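Hemolysin (Streptococcus suis, PDB 3HVN) probably forms large oligomeric pores in cholesterol-containing host cell membranes, acting as a secreted cholesterol-dependent cytolysin that kills cells by lysis. Local coordinates at residues Gly140-Thr144 with Asn160-Trp165; Gly218-Val222 with Glu283-Ser288; Tyr407-Glu413 with Lys427-Gly433. The protein carries 1 engineered substitution. All coordinates share one frame; numbering follows the deposited sequence.

In the fold
The three contacts are spread along an elongated, rod-like molecule and follow one another along the chain. Contact 1 packs helix 151-166 on strand 142-146. Contact 2 joins the ends of strands 221-236 and 276-284. Both reach the same large antiparallel sheet, but their centres lie about 47 Å apart. Contact 3 sits in the beta-sandwich domain, within the hairpin of strands 404-416 and 422-437. Its centre is about 35 Å from that of contact 2 and about 80 Å from that of contact 1, on the other side of the chain's centre. The three do not touch. Contact 2 lies beside helices that become membrane hairpins in related toxins; contact 3 lies in what is their membrane-recognition domain.

Contact 1. Residues Gly140-Thr144 with Asn160-Trp165; sequences GDSHT and NLLSKW
Ser142, Leu161 and Trp165 carry most of this contact, in which a helix packs on a neighbouring strand of an antiparallel sheet. Helix 151-166 follows strand 142-146 in the chain and runs back past it. The short axes come within 9.4 Å, at 146° between their directions. Ser142 enters between the two large helix side chains. Ser142 CB meets the indole edge of Trp165, 3.3 Å from Trp165 NE1 and close to the ring plane. The same edge continues along the loop before the strand, where Trp165 CH2 lies 3.5 Å from Gly140 CA. Trp165 CG stands anti to its carbonyl carbon (chi1 -76°), which sends the indole out from the helix with this edge against the chain. Leu161 lies one turn earlier and works mainly through its CD2 methyl. Leu161 CD2 sits 3.2 Å from Ser142 OG. It also touches Thr144, whose side chain slides past that of Leu161 in the reverse direction. Both Leu161 and Trp165 also rest on Leu132 of strand 128-133, the neighbour to which Ser142 is joined by backbone bonding. The helix therefore spans two strands here. Hydrogen bonds between the two segments are absent, and van der Waals packing makes the join. Thr144 OG1 bonds weakly to Leu130 O. Thr144 CG2 comes to 3.3 Å from Asn160 OD1.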
loop_
_atom_site.group_PDB
_atom_site.type_symbol
_atom_site.label_atom_id
_atom_site.label_comp_id
_atom_site.label_asym_id
_atom_site.label_seq_id
_atom_site.Cartn_x
_atom_site.Cartn_y
_atom_site.Cartn_z
ATOM N N GLY A 140 -10.533 -32.137 5.178
ATOM C CA GLY A 140 -9.626 -32.889 4.333
ATOM C C GLY A 140 -8.387 -33.284 5.110
ATOM O O GLY A 140 -8.298 -34.394 5.635
ATOM N N ASP A 141 -7.431 -32.363 5.181
ATOM C CA ASP A 141 -6.230 -32.545 5.990
ATOM C C ASP A 141 -5.633 -33.942 5.837
ATOM O O ASP A 141 -5.447 -34.657 6.822
ATOM C CB ASP A 141 -6.545 -32.263 7.461
ATOM C CG ASP A 141 -5.296 -32.111 8.308
ATOM O OD1 ASP A 141 -4.218 -31.832 7.743
ATOM O OD2 ASP A 141 -5.395 -32.267 9.543
ATOM N N SER A 142 -5.334 -34.328 4.601
ATOM C CA SER A 142 -4.743 -35.634 4.332
ATOM C C SER A 142 -3.376 -35.759 4.996
ATOM O O SER A 142 -2.554 -34.847 4.915
ATOM C CB SER A 142 -4.621 -35.869 2.825
ATOM O OG SER A 142 -4.105 -37.160 2.550
ATOM N N HIS A 143 -3.138 -36.890 5.653
ATOM C CA HIS A 143 -1.885 -37.108 6.368
ATOM C C HIS A 143 -1.028 -38.174 5.693
ATOM O O HIS A 143 -1.549 -39.116 5.096
ATOM C CB HIS A 143 -2.161 -37.513 7.818
ATOM C CG HIS A 143 -3.154 -36.635 8.513
ATOM N ND1 HIS A 143 -2.808 -35.432 9.093
ATOM C CD2 HIS A 143 -4.482 -36.787 8.727
ATOM C CE1 HIS A 143 -3.881 -34.880 9.631
ATOM N NE2 HIS A 143 -4.910 -35.682 9.423
ATOM N N THR A 144 0.289 -38.019 5.794
ATOM C CA THR A 144 1.222 -38.999 5.245
ATOM C C THR A 144 2.528 -39.044 6.032
ATOM O O THR A 144 3.001 -38.023 6.533
ATOM C CB THR A 144 1.536 -38.727 3.762
ATOM O OG1 THR A 144 1.532 -37.314 3.522
ATOM C CG2 THR A 144 0.501 -39.389 2.866
ATOM N N ASN A 160 1.910 -38.033 -3.691
ATOM C CA ASN A 160 0.851 -38.996 -3.412
ATOM C C ASN A 160 -0.371 -38.310 -2.810
ATOM O O ASN A 160 -1.508 -38.726 -3.041
ATOM C CB ASN A 160 1.348 -40.142 -2.522
ATOM C CG ASN A 160 1.725 -39.688 -1.124
ATOM O OD1 ASN A 160 0.942 -39.036 -0.435
ATOM N ND2 ASN A 160 2.926 -40.051 -0.691
ATOM N N LEU A 161 -0.130 -37.244 -2.051
ATOM C CA LEU A 161 -1.219 -36.444 -1.508
ATOM C C LEU A 161 -2.008 -35.788 -2.639
ATOM O O LEU A 161 -3.160 -36.147 -2.900
ATOM C CB LEU A 161 -0.682 -35.376 -0.555
ATOM C CG LEU A 161 -0.082 -35.879 0.758
ATOM C CD1 LEU A 161 0.518 -34.729 1.552
ATOM C CD2 LEU A 161 -1.134 -36.608 1.577
ATOM N N LEU A 162 -1.374 -34.832 -3.311
ATOM C CA LEU A 162 -2.000 -34.118 -4.419
ATOM C C LEU A 162 -2.598 -35.076 -5.444
ATOM O O LEU A 162 -3.633 -34.788 -6.042
ATOM C CB LEU A 162 -0.990 -33.191 -5.098
ATOM C CG LEU A 162 -0.493 -31.999 -4.278
ATOM C CD1 LEU A 162 0.607 -31.259 -5.021
ATOM C CD2 LEU A 162 -1.644 -31.062 -3.945
ATOM N N SER A 163 -1.940 -36.213 -5.645
ATOM C CA SER A 163 -2.426 -37.218 -6.582
ATOM C C SER A 163 -3.685 -37.882 -6.038
ATOM O O SER A 163 -4.651 -38.093 -6.771
ATOM C CB SER A 163 -1.350 -38.270 -6.859
ATOM O OG SER A 163 -1.139 -39.096 -5.729
ATOM N N LYS A 164 -3.669 -38.208 -4.749
ATOM C CA LYS A 164 -4.841 -38.785 -4.103
ATOM C C LYS A 164 -5.990 -37.783 -4.094
ATOM O O LYS A 164 -7.160 -38.164 -4.047
ATOM C CB LYS A 164 -4.514 -39.229 -2.676
ATOM C CG LYS A 164 -5.674 -39.908 -1.964
ATOM C CD LYS A 164 -5.294 -40.335 -0.555
ATOM C CE LYS A 164 -6.460 -41.015 0.143
ATOM N NZ LYS A 164 -6.112 -41.438 1.528
ATOM N N TRP A 165 -5.648 -36.499 -4.140
ATOM C CA TRP A 165 -6.657 -35.444 -4.164
ATOM C C TRP A 165 -7.242 -35.239 -5.561
ATOM O O TRP A 165 -8.459 -35.234 -5.735
ATOM C CB TRP A 165 -6.079 -34.130 -3.632
ATOM C CG TRP A 165 -5.936 -34.103 -2.141
ATOM C CD1 TRP A 165 -4.886 -34.573 -1.408
ATOM C CD2 TRP A 165 -6.878 -33.576 -1.198
ATOM N NE1 TRP A 165 -5.114 -34.373 -0.068
ATOM C CE2 TRP A 165 -6.331 -33.762 0.087
ATOM C CE3 TRP A 165 -8.130 -32.966 -1.315
ATOM C CZ2 TRP A 165 -6.992 -33.360 1.245
ATOM C CZ3 TRP A 165 -8.785 -32.568 -0.164
ATOM C CH2 TRP A 165 -8.215 -32.767 1.098
#

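Contact 2. Residues Gly218-Val222 with Glu283-Ser288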
loop_
_atom_site.group_PDB
_atom_site.type_symbol
_atom_site.label_atom_id
_atom_site.label_comp_id
_atom_site.label_asym_id
_atom_site.label_seq_id
_atom_site.Cartn_x
_atom_site.Cartn_y
_atom_site.Cartn_z
ATOM N N GLY A 218 5.971 14.334 -5.313
ATOM C CA GLY A 218 4.536 14.510 -5.187
ATOM C C GLY A 218 3.804 14.462 -6.514
ATOM O O GLY A 218 2.611 14.761 -6.586
ATOM N N GLU A 219 4.519 14.085 -7.568
ATOM C CA GLU A 219 3.929 13.989 -8.897
ATOM C C GLU A 219 3.010 12.778 -9.003
ATOM O O GLU A 219 1.792 12.915 -9.117
ATOM C CB GLU A 219 5.023 13.907 -9.963
ATOM C CG GLU A 219 5.900 15.143 -10.055
ATOM C CD GLU A 219 7.030 14.979 -11.052
ATOM O OE1 GLU A 219 7.413 13.825 -11.335
ATOM O OE2 GLU A 219 7.536 16.007 -11.551
ATOM N N LYS A 220 3.608 11.592 -8.967
ATOM C CA LYS A 220 2.863 10.346 -9.085
ATOM C C LYS A 220 2.550 9.757 -7.716
ATOM O O LYS A 220 3.201 10.082 -6.723
ATOM C CB LYS A 220 3.659 9.329 -9.905
ATOM C CG LYS A 220 3.727 9.627 -11.394
ATOM C CD LYS A 220 2.491 9.118 -12.117
ATOM C CE LYS A 220 2.682 9.154 -13.624
ATOM N NZ LYS A 220 1.573 8.468 -14.342
ATOM N N GLN A 221 1.547 8.888 -7.672
ATOM C CA GLN A 221 1.235 8.138 -6.463
ATOM C C GLN A 221 1.176 6.650 -6.794
ATOM O O GLN A 221 0.482 6.238 -7.730
ATOM C CB GLN A 221 -0.080 8.616 -5.846
ATOM C CG GLN A 221 -0.291 8.150 -4.413
ATOM C CD GLN A 221 -1.311 8.988 -3.667
ATOM O OE1 GLN A 221 -1.842 9.962 -4.202
ATOM N NE2 GLN A 221 -1.588 8.616 -2.423
ATOM N N VAL A 222 1.916 5.851 -6.032
ATOM C CA VAL A 222 2.035 4.425 -6.316
ATOM C C VAL A 222 1.817 3.541 -5.092
ATOM O O VAL A 222 2.338 3.807 -4.006
ATOM C CB VAL A 222 3.406 4.085 -6.938
ATOM C CG1 VAL A 222 4.528 4.606 -6.062
ATOM C CG2 VAL A 222 3.540 2.587 -7.133
ATOM N N GLU A 283 0.720 2.485 -10.279
ATOM C CA GLU A 283 1.003 3.916 -10.279
ATOM C C GLU A 283 -0.103 4.722 -10.956
ATOM O O GLU A 283 -0.674 4.302 -11.974
ATOM C CB GLU A 283 2.361 4.218 -10.921
ATOM C CG GLU A 283 2.402 4.036 -12.425
ATOM C CD GLU A 283 3.513 4.838 -13.075
ATOM O OE1 GLU A 283 3.988 5.811 -12.452
ATOM O OE2 GLU A 283 3.905 4.501 -14.213
ATOM N N THR A 284 -0.400 5.880 -10.368
ATOM C CA THR A 284 -1.426 6.778 -10.887
ATOM C C THR A 284 -1.071 8.231 -10.584
ATOM O O THR A 284 -0.525 8.536 -9.524
ATOM C CB THR A 284 -2.806 6.463 -10.282
ATOM O OG1 THR A 284 -3.140 5.093 -10.536
ATOM C CG2 THR A 284 -3.874 7.361 -10.887
ATOM N N SER A 285 -1.385 9.124 -11.518
ATOM C CA SER A 285 -1.087 10.542 -11.356
ATOM C C SER A 285 -2.189 11.259 -10.580
ATOM O O SER A 285 -2.323 12.481 -10.657
ATOM C CB SER A 285 -0.885 11.205 -12.720
ATOM O OG SER A 285 -0.483 12.556 -12.579
ATOM N N SER A 286 -2.974 10.491 -9.834
ATOM C CA SER A 286 -4.067 11.046 -9.046
ATOM C C SER A 286 -3.541 11.811 -7.838
ATOM O O SER A 286 -2.338 11.828 -7.578
ATOM C CB SER A 286 -5.008 9.933 -8.587
ATOM O OG SER A 286 -4.304 8.941 -7.861
ATOM N N ARG A 287 -4.449 12.445 -7.103
ATOM C CA ARG A 287 -4.081 13.174 -5.895
ATOM C C ARG A 287 -4.158 12.284 -4.661
ATOM O O ARG A 287 -4.201 11.062 -4.773
ATOM C CB ARG A 287 -4.961 14.411 -5.714
ATOM C CG ARG A 287 -4.341 15.679 -6.266
ATOM C CD ARG A 287 -2.951 15.879 -5.686
ATOM N NE ARG A 287 -2.276 17.044 -6.247
ATOM C CZ ARG A 287 -1.648 17.052 -7.417
ATOM N NH1 ARG A 287 -1.613 15.954 -8.161
ATOM N NH2 ARG A 287 -1.057 18.159 -7.848
ATOM N N SER A 288 -4.172 12.903 -3.487
ATOM C CA SER A 288 -4.211 12.161 -2.232
ATOM C C SER A 288 -5.638 12.023 -1.716
ATOM O O SER A 288 -5.881 12.099 -0.511
ATOM C CB SER A 288 -3.339 12.847 -1.180
ATOM O OG SER A 288 -3.819 14.148 -0.891
#
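Gln221 N donates to Thr284 O over 2.8 Å, and Thr284 N returns a bond of the same length to Gln221 O. The N-H...O angles are 158° and 157°. These two bonds make Gln221 and Thr284 a hydrogen-bonded antiparallel pair. The next pair, Val222 with Glu283, is non-hydrogen-bonded, and its side chains lie on the other face. There Val222 CB meets Glu283 CB at 4.1 Å. Lys220 lies just before the strand and crosses Glu283. Its chain bends at chi2 (-83°), which brings the aliphatic Lys220 CD to 3.6 Å from Glu283 OE1. Lys220 NZ stays 4.1 Å from Glu283 OE1. The charges are therefore near, but beyond a salt bridge, and any attraction is probably modest. Lys220 CD also packs on Ser285 CB at 4.0 Å. Thr284 turns its side chain to Phe295 of helix 291-300 and Ile313 of helix 312-315. Further along, Ser288 OG bonds to Ser387 O and so ties this segment to strand 376-401. Gly218 has positive phi and is the C-prime residue of a Schellman motif that ends helix 212-217. The contact therefore lies where the two strand ends meet helices 212-217 and 291-300. This is the layout of the pore-forming region of cholesterol-dependent cytolysins, where helical bundles next to the sheet are thought to unfold into transmembrane hairpins.

Contact 3. Residues Tyr407-Glu413 with Lys427-Gly433; sequences YNITWEE and KAWDKNG
Strands 404-416 and 422-437 pair antiparallel from Trp411-Lys427 to Thr410-Ala428, and then a type I turn from Trp429 to Asn432 bulges out of the pairing. Asn432 bridges the gap with its side-chain amide. Asn432 OD1 accepts from Ile409 N at 2.7 Å, and Asn432 ND2 donates to Ile409 O at 2.8 Å, from above that carbonyl's plane. Trp429 N also bonds to Ile409 O, nearly straight at 165°. Lys427 O likewise has two donors, Thr410 OG1 at 2.6 Å and Trp411 N, which reach it from opposite faces of its plane. Lys427 CB sits over one face of the Trp411 indole, 3.8 Å from the five-membered ring centroid, as a CH-pi contact. Beyond it, Lys427 NZ and Glu413 OE1 form a long salt bridge of 3.9 Å. Trp429 CB packs on Ile409 CG1, and Trp429 CZ3, at the ring edge, lies 3.5 Å from Tyr407 CB. Trp429 NE1 donates a hydrogen bond to Glu442, which also makes a salt bridge with Lys431 of the heptane-1,2,3-triol pocket. The Asn432 amide thus stands in for backbone partners at Ile409 alone, where the turn interrupts the beta-sandwich hairpin, and Gly433 N to Tyr407 O resumes the backbone bonding beyond it.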
loop_
_atom_site.group_PDB
_atom_site.type_symbol
_atom_site.label_atom_id
_atom_site.label_comp_id
_atom_site.label_asym_id
_atom_site.label_seq_id
_atom_site.Cartn_x
_atom_site.Cartn_y
_atom_site.Cartn_z
ATOM N N TYR A 407 -17.860 48.786 -3.738
ATOM C CA TYR A 407 -17.474 47.381 -3.637
ATOM C C TYR A 407 -16.424 47.178 -2.551
ATOM O O TYR A 407 -15.636 48.079 -2.266
ATOM C CB TYR A 407 -16.966 46.854 -4.981
ATOM C CG TYR A 407 -18.037 46.206 -5.828
ATOM C CD1 TYR A 407 -18.969 46.973 -6.516
ATOM C CD2 TYR A 407 -18.116 44.824 -5.943
ATOM C CE1 TYR A 407 -19.950 46.383 -7.292
ATOM C CE2 TYR A 407 -19.095 44.224 -6.715
ATOM C CZ TYR A 407 -20.009 45.008 -7.387
ATOM O OH TYR A 407 -20.982 44.415 -8.157
ATOM N N ASN A 408 -16.420 45.997 -1.943
ATOM C CA ASN A 408 -15.476 45.694 -0.873
ATOM C C ASN A 408 -15.386 44.197 -0.582
ATOM O O ASN A 408 -16.128 43.670 0.247
ATOM C CB ASN A 408 -15.854 46.455 0.400
ATOM C CG ASN A 408 -14.755 46.430 1.443
ATOM O OD1 ASN A 408 -13.629 46.017 1.165
ATOM N ND2 ASN A 408 -15.075 46.878 2.651
ATOM N N ILE A 409 -14.471 43.519 -1.269
ATOM C CA ILE A 409 -14.294 42.081 -1.094
ATOM C C ILE A 409 -12.888 41.735 -0.599
ATOM O O ILE A 409 -11.886 42.283 -1.081
ATOM C CB ILE A 409 -14.607 41.304 -2.390
ATOM C CG1 ILE A 409 -13.605 41.662 -3.487
ATOM C CG2 ILE A 409 -16.025 41.596 -2.856
ATOM C CD1 ILE A 409 -13.907 41.018 -4.821
ATOM N N THR A 410 -12.824 40.817 0.362
ATOM C CA THR A 410 -11.559 40.491 1.014
ATOM C C THR A 410 -11.390 38.994 1.273
ATOM O O THR A 410 -12.347 38.225 1.198
ATOM C CB THR A 410 -11.417 41.245 2.351
ATOM O OG1 THR A 410 -10.101 41.045 2.883
ATOM C CG2 THR A 410 -12.448 40.750 3.354
ATOM N N TRP A 411 -10.158 38.595 1.575
ATOM C CA TRP A 411 -9.834 37.211 1.907
ATOM C C TRP A 411 -8.396 37.122 2.417
ATOM O O TRP A 411 -7.755 38.144 2.663
ATOM C CB TRP A 411 -10.023 36.302 0.691
ATOM C CG TRP A 411 -9.019 36.534 -0.398
ATOM C CD1 TRP A 411 -7.831 35.885 -0.568
ATOM C CD2 TRP A 411 -9.114 37.483 -1.467
ATOM N NE1 TRP A 411 -7.181 36.369 -1.676
ATOM C CE2 TRP A 411 -7.947 37.351 -2.247
ATOM C CE3 TRP A 411 -10.072 38.429 -1.842
ATOM C CZ2 TRP A 411 -7.713 38.130 -3.378
ATOM C CZ3 TRP A 411 -9.837 39.202 -2.965
ATOM C CH2 TRP A 411 -8.667 39.048 -3.720
ATOM N N GLU A 412 -7.893 35.902 2.576
ATOM C CA GLU A 412 -6.518 35.700 3.026
ATOM C C GLU A 412 -5.847 34.549 2.282
ATOM O O GLU A 412 -6.503 33.577 1.905
ATOM C CB GLU A 412 -6.472 35.467 4.539
ATOM C CG GLU A 412 -7.341 34.319 5.028
ATOM C CD GLU A 412 -7.431 34.265 6.541
ATOM O OE1 GLU A 412 -7.148 35.293 7.193
ATOM O OE2 GLU A 412 -7.786 33.196 7.080
ATOM N N GLU A 413 -4.539 34.664 2.073
ATOM C CA GLU A 413 -3.801 33.673 1.296
ATOM C C GLU A 413 -2.780 32.905 2.134
ATOM O O GLU A 413 -2.112 33.475 2.994
ATOM C CB GLU A 413 -3.108 34.336 0.103
ATOM C CG GLU A 413 -4.061 35.021 -0.864
ATOM C CD GLU A 413 -3.344 35.645 -2.045
ATOM O OE1 GLU A 413 -2.103 35.529 -2.117
ATOM O OE2 GLU A 413 -4.023 36.249 -2.901
ATOM N N LYS A 427 -5.575 39.872 2.356
ATOM C CA LYS A 427 -5.720 40.276 0.962
ATOM C C LYS A 427 -7.091 40.903 0.733
ATOM O O LYS A 427 -8.087 40.456 1.298
ATOM C CB LYS A 427 -5.530 39.078 0.029
ATOM C CG LYS A 427 -4.078 38.709 -0.235
ATOM C CD LYS A 427 -3.372 39.792 -1.033
ATOM C CE LYS A 427 -2.021 39.315 -1.544
ATOM N NZ LYS A 427 -1.115 38.911 -0.436
ATOM N N ALA A 428 -7.137 41.940 -0.096
ATOM C CA ALA A 428 -8.391 42.619 -0.400
ATOM C C ALA A 428 -8.408 43.063 -1.857
ATOM O O ALA A 428 -7.354 43.265 -2.459
ATOM C CB ALA A 428 -8.587 43.810 0.522
ATOM N N TRP A 429 -9.602 43.213 -2.426
ATOM C CA TRP A 429 -9.702 43.631 -3.823
ATOM C C TRP A 429 -9.052 44.995 -4.047
ATOM O O TRP A 429 -9.266 45.930 -3.274
ATOM C CB TRP A 429 -11.159 43.651 -4.286
ATOM C CG TRP A 429 -11.319 43.839 -5.764
ATOM C CD1 TRP A 429 -10.540 43.301 -6.747
ATOM C CD2 TRP A 429 -12.334 44.600 -6.430
ATOM N NE1 TRP A 429 -11.000 43.689 -7.981
ATOM C CE2 TRP A 429 -12.101 44.486 -7.814
ATOM C CE3 TRP A 429 -13.414 45.371 -5.988
ATOM C CZ2 TRP A 429 -12.908 45.112 -8.760
ATOM C CZ3 TRP A 429 -14.214 45.992 -6.931
ATOM C CH2 TRP A 429 -13.956 45.860 -8.300
ATOM N N ASP A 430 -8.258 45.100 -5.108
ATOM C CA ASP A 430 -7.516 46.324 -5.400
ATOM C C ASP A 430 -8.433 47.528 -5.605
ATOM O O ASP A 430 -8.005 48.673 -5.463
ATOM C CB ASP A 430 -6.614 46.131 -6.623
ATOM C CG ASP A 430 -7.398 45.847 -7.891
ATOM O OD1 ASP A 430 -8.595 45.511 -7.794
ATOM O OD2 ASP A 430 -6.811 45.958 -8.989
ATOM N N LYS A 431 -9.691 47.266 -5.940
ATOM C CA LYS A 431 -10.660 48.334 -6.152
ATOM C C LYS A 431 -11.614 48.456 -4.967
ATOM O O LYS A 431 -12.641 49.135 -5.046
ATOM C CB LYS A 431 -11.437 48.109 -7.451
ATOM C CG LYS A 431 -10.553 47.968 -8.682
ATOM C CD LYS A 431 -11.379 47.879 -9.955
ATOM C CE LYS A 431 -10.508 47.546 -11.157
ATOM N NZ LYS A 431 -9.858 46.211 -11.019
ATOM N N ASN A 432 -11.269 47.795 -3.867
ATOM C CA ASN A 432 -12.055 47.902 -2.644
ATOM C C ASN A 432 -12.259 49.354 -2.241
ATOM O O ASN A 432 -11.405 50.206 -2.491
ATOM C CB ASN A 432 -11.401 47.123 -1.502
ATOM C CG ASN A 432 -11.853 45.680 -1.451
ATOM O OD1 ASN A 432 -12.643 45.237 -2.285
ATOM N ND2 ASN A 432 -11.359 44.938 -0.468
ATOM N N GLY A 433 -13.399 49.632 -1.620
ATOM C CA GLY A 433 -13.756 50.990 -1.264
ATOM C C GLY A 433 -14.172 51.780 -2.488
ATOM O O GLY A 433 -14.765 52.852 -2.374
#